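Local coordinates for protein precorrin-6Y C5,15-methyltransferase (Decarboxylating) (Geobacter metallireducens, PDB 3E05) that probably methylates a corrin precursor with S-adenosylmethionine and decarboxylates it during adenosylcobalamin biosynthesis, this chain being the C-terminal domain of the longer enzyme, at residues D[106-111]-D[129-134]. Sequence-based numbering, arbitrary orientation. Where two conformers were deposited one is given.
Sequences LPDPDR and DRRLKS
R131, at the end of helix 121-131, reaches D108 and L106 with its guanidinium, four of whose N-H groups have oxygen partners. D108 OD1 lies essentially in the guanidinium plane, 2.9 Å from R131 NE in a markedly bent bond (134°); R131 NH2 is modelled 2.5 Å from the same oxygen, suspiciously short, so that length is doubtful. Both belong to one salt bridge on a single carboxylate oxygen, not a two-oxygen pairing; carboxylate and guanidinium planes stand 63° apart. R131 NH2 also donates to L106 O at 2.7 Å, while NH1 turns to the carbonyl of L103. Bends at chi2 and chi3 fold the arginine chain back to this position. The other oxygen, D108 OD2, accepts from a water that also donates to R131 O. In this Rossmann-like methyltransferase domain, the contact joins the loop leading into strand 111-114 to the turn between helix 121-131 and strand 137-142, its parallel neighbour. The backbone link is K133 N to P109 O, 3.0 Å and nearly straight at 172°; beside it, L132 CD1 packs 4.2 Å from P109 CG. In one of two modelled lysine positions, K133 NZ lies 3.2 Å from both D110 OD1 and D110 OD2, weak bonds; OD2 is held more firmly by the backbone N of V43. A second water donates to D110 OD1 and S134 O. R111 NH1 returns to D110 O at 3.0 Å, and R111 NH2 donates to R37 O.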
loop_
_atom_site.group_PDB
_atom_site.type_symbol
_atom_site.label_atom_id
_atom_site.label_comp_id
_atom_site.label_asym_id
_atom_site.label_seq_id
_atom_site.Cartn_x
_atom_site.Cartn_y
_atom_site.Cartn_z
ATOM N N LEU D 106 -37.426 0.585 12.482
ATOM C CA LEU D 106 -36.858 -0.401 11.564
ATOM C C LEU D 106 -36.950 -1.811 12.141
ATOM O O LEU D 106 -36.930 -1.974 13.363
ATOM C CB LEU D 106 -35.391 -0.053 11.271
ATOM C CG LEU D 106 -35.030 1.365 10.830
ATOM C CD1 LEU D 106 -33.520 1.471 10.733
ATOM C CD2 LEU D 106 -35.664 1.734 9.506
ATOM N N PRO D 107 -37.053 -2.840 11.272
ATOM C CA PRO D 107 -36.923 -4.204 11.781
ATOM C C PRO D 107 -35.500 -4.484 12.239
ATOM O O PRO D 107 -34.560 -3.819 11.771
ATOM C CB PRO D 107 -37.268 -5.084 10.575
ATOM C CG PRO D 107 -37.226 -4.231 9.411
ATOM C CD PRO D 107 -37.320 -2.806 9.822
ATOM N N ASP D 108 -35.360 -5.440 13.159
ATOM C CA ASP D 108 -34.057 -5.893 13.639
ATOM C C ASP D 108 -33.147 -6.322 12.488
ATOM O O ASP D 108 -33.594 -6.983 11.545
ATOM C CB ASP D 108 -34.209 -7.021 14.653
ATOM C CG ASP D 108 -34.941 -6.578 15.906
ATOM O OD1 ASP D 108 -35.471 -5.448 15.927
ATOM O OD2 ASP D 108 -34.988 -7.362 16.874
ATOM N N PRO D 109 -31.878 -5.891 12.543
ATOM C CA PRO D 109 -30.967 -6.138 11.431
ATOM C C PRO D 109 -30.145 -7.421 11.580
ATOM O O PRO D 109 -29.773 -7.813 12.690
ATOM C CB PRO D 109 -30.063 -4.914 11.471
ATOM C CG PRO D 109 -29.962 -4.576 12.962
ATOM C CD PRO D 109 -31.225 -5.121 13.626
ATOM N N ASP D 110 -29.905 -8.077 10.452
ATOM C CA ASP D 110 -28.941 -9.149 10.365
ATOM C C ASP D 110 -27.556 -8.554 10.085
ATOM O O ASP D 110 -26.549 -9.138 10.451
ATOM C CB ASP D 110 -29.298 -10.082 9.214
ATOM C CG ASP D 110 -30.601 -10.835 9.459
ATOM O OD1 ASP D 110 -30.602 -11.703 10.341
ATOM O OD2 ASP D 110 -31.598 -10.563 8.759
ATOM N N ARG D 111 -27.537 -7.416 9.397
ATOM C CA ARG D 111 -26.306 -6.850 8.830
ATOM C C ARG D 111 -26.378 -5.338 9.018
ATOM O O ARG D 111 -27.400 -4.723 8.720
ATOM C CB ARG D 111 -26.190 -7.202 7.339
ATOM C CG ARG D 111 -26.078 -8.680 7.010
ATOM C CD ARG D 111 -24.868 -9.310 7.677
ATOM N NE ARG D 111 -24.647 -10.691 7.266
ATOM C CZ ARG D 111 -25.104 -11.760 7.920
ATOM N NH1 ARG D 111 -25.833 -11.624 9.027
ATOM N NH2 ARG D 111 -24.846 -12.974 7.452
ATOM N N ASP D 129 -25.941 -2.874 18.648
ATOM C CA ASP D 129 -25.615 -4.066 19.444
ATOM C C ASP D 129 -26.857 -4.650 20.133
ATOM O O ASP D 129 -27.048 -5.870 20.152
ATOM C CB ASP D 129 -24.529 -3.724 20.474
ATOM C CG ASP D 129 -24.313 -4.824 21.510
ATOM O OD1 ASP D 129 -23.817 -5.917 21.148
ATOM O OD2 ASP D 129 -24.613 -4.576 22.701
ATOM N N ARG D 130 -27.707 -3.773 20.663
ATOM C CA ARG D 130 -28.954 -4.185 21.316
ATOM C C ARG D 130 -29.915 -4.875 20.355
ATOM O O ARG D 130 -30.600 -5.834 20.725
ATOM C CB ARG D 130 -29.627 -2.988 21.999
ATOM C CG ARG D 130 -29.000 -2.672 23.342
ATOM C CD ARG D 130 -29.003 -1.190 23.660
ATOM N NE ARG D 130 -30.153 -0.792 24.495
ATOM C CZ ARG D 130 -30.088 0.097 25.500
ATOM N NH1 ARG D 130 -31.193 0.393 26.195
ATOM N NH2 ARG D 130 -28.922 0.679 25.825
ATOM N N ARG D 131 -29.927 -4.400 19.117
ATOM C CA ARG D 131 -30.864 -4.872 18.107
ATOM C C ARG D 131 -30.354 -6.031 17.242
ATOM O O ARG D 131 -31.165 -6.730 16.626
ATOM C CB ARG D 131 -31.267 -3.711 17.193
ATOM C CG ARG D 131 -31.875 -2.492 17.912
ATOM C CD ARG D 131 -33.352 -2.663 18.288
ATOM N NE ARG D 131 -34.160 -3.182 17.185
ATOM C CZ ARG D 131 -34.663 -2.456 16.193
ATOM N NH1 ARG D 131 -34.467 -1.147 16.138
ATOM N NH2 ARG D 131 -35.375 -3.052 15.248
ATOM N N LEU D 132 -29.029 -6.217 17.170
ATOM C CA LEU D 132 -28.439 -7.111 16.162
ATOM C C LEU D 132 -28.841 -8.566 16.358
ATOM O O LEU D 132 -28.677 -9.115 17.454
ATOM C CB LEU D 132 -26.907 -6.982 16.123
ATOM C CG LEU D 132 -26.208 -7.618 14.908
ATOM C CD1 LEU D 132 -26.423 -6.783 13.658
ATOM C CD2 LEU D 132 -24.711 -7.838 15.183
ATOM N N LYS D 133 -29.361 -9.169 15.286
ATOM C CA LYS D 133 -29.822 -10.559 15.314
ATOM C C LYS D 133 -28.687 -11.563 15.492
ATOM O O LYS D 133 -27.512 -11.228 15.327
ATOM C CB LYS D 133 -30.634 -10.875 14.058
ATOM C CG LYS D 133 -31.953 -10.103 13.980
ATOM C CD LYS D 133 -32.568 -10.172 12.596
ATOM C CE LYS D 133 -33.281 -11.500 12.340
ATOM N NZ LYS D 133 -33.758 -11.601 10.933
ATOM N N SER D 134 -29.062 -12.792 15.854
ATOM C CA SER D 134 -28.131 -13.895 16.005
ATOM C C SER D 134 -27.409 -14.123 14.680
ATOM O O SER D 134 -28.012 -13.997 13.612
ATOM C CB SER D 134 -28.878 -15.162 16.427
ATOM O OG SER D 134 -27.965 -16.205 16.702
HETATM O O HOH W 1 -32.764 -8.583 17.932
HETATM O O HOH W 2 -28.133 -12.962 10.773
#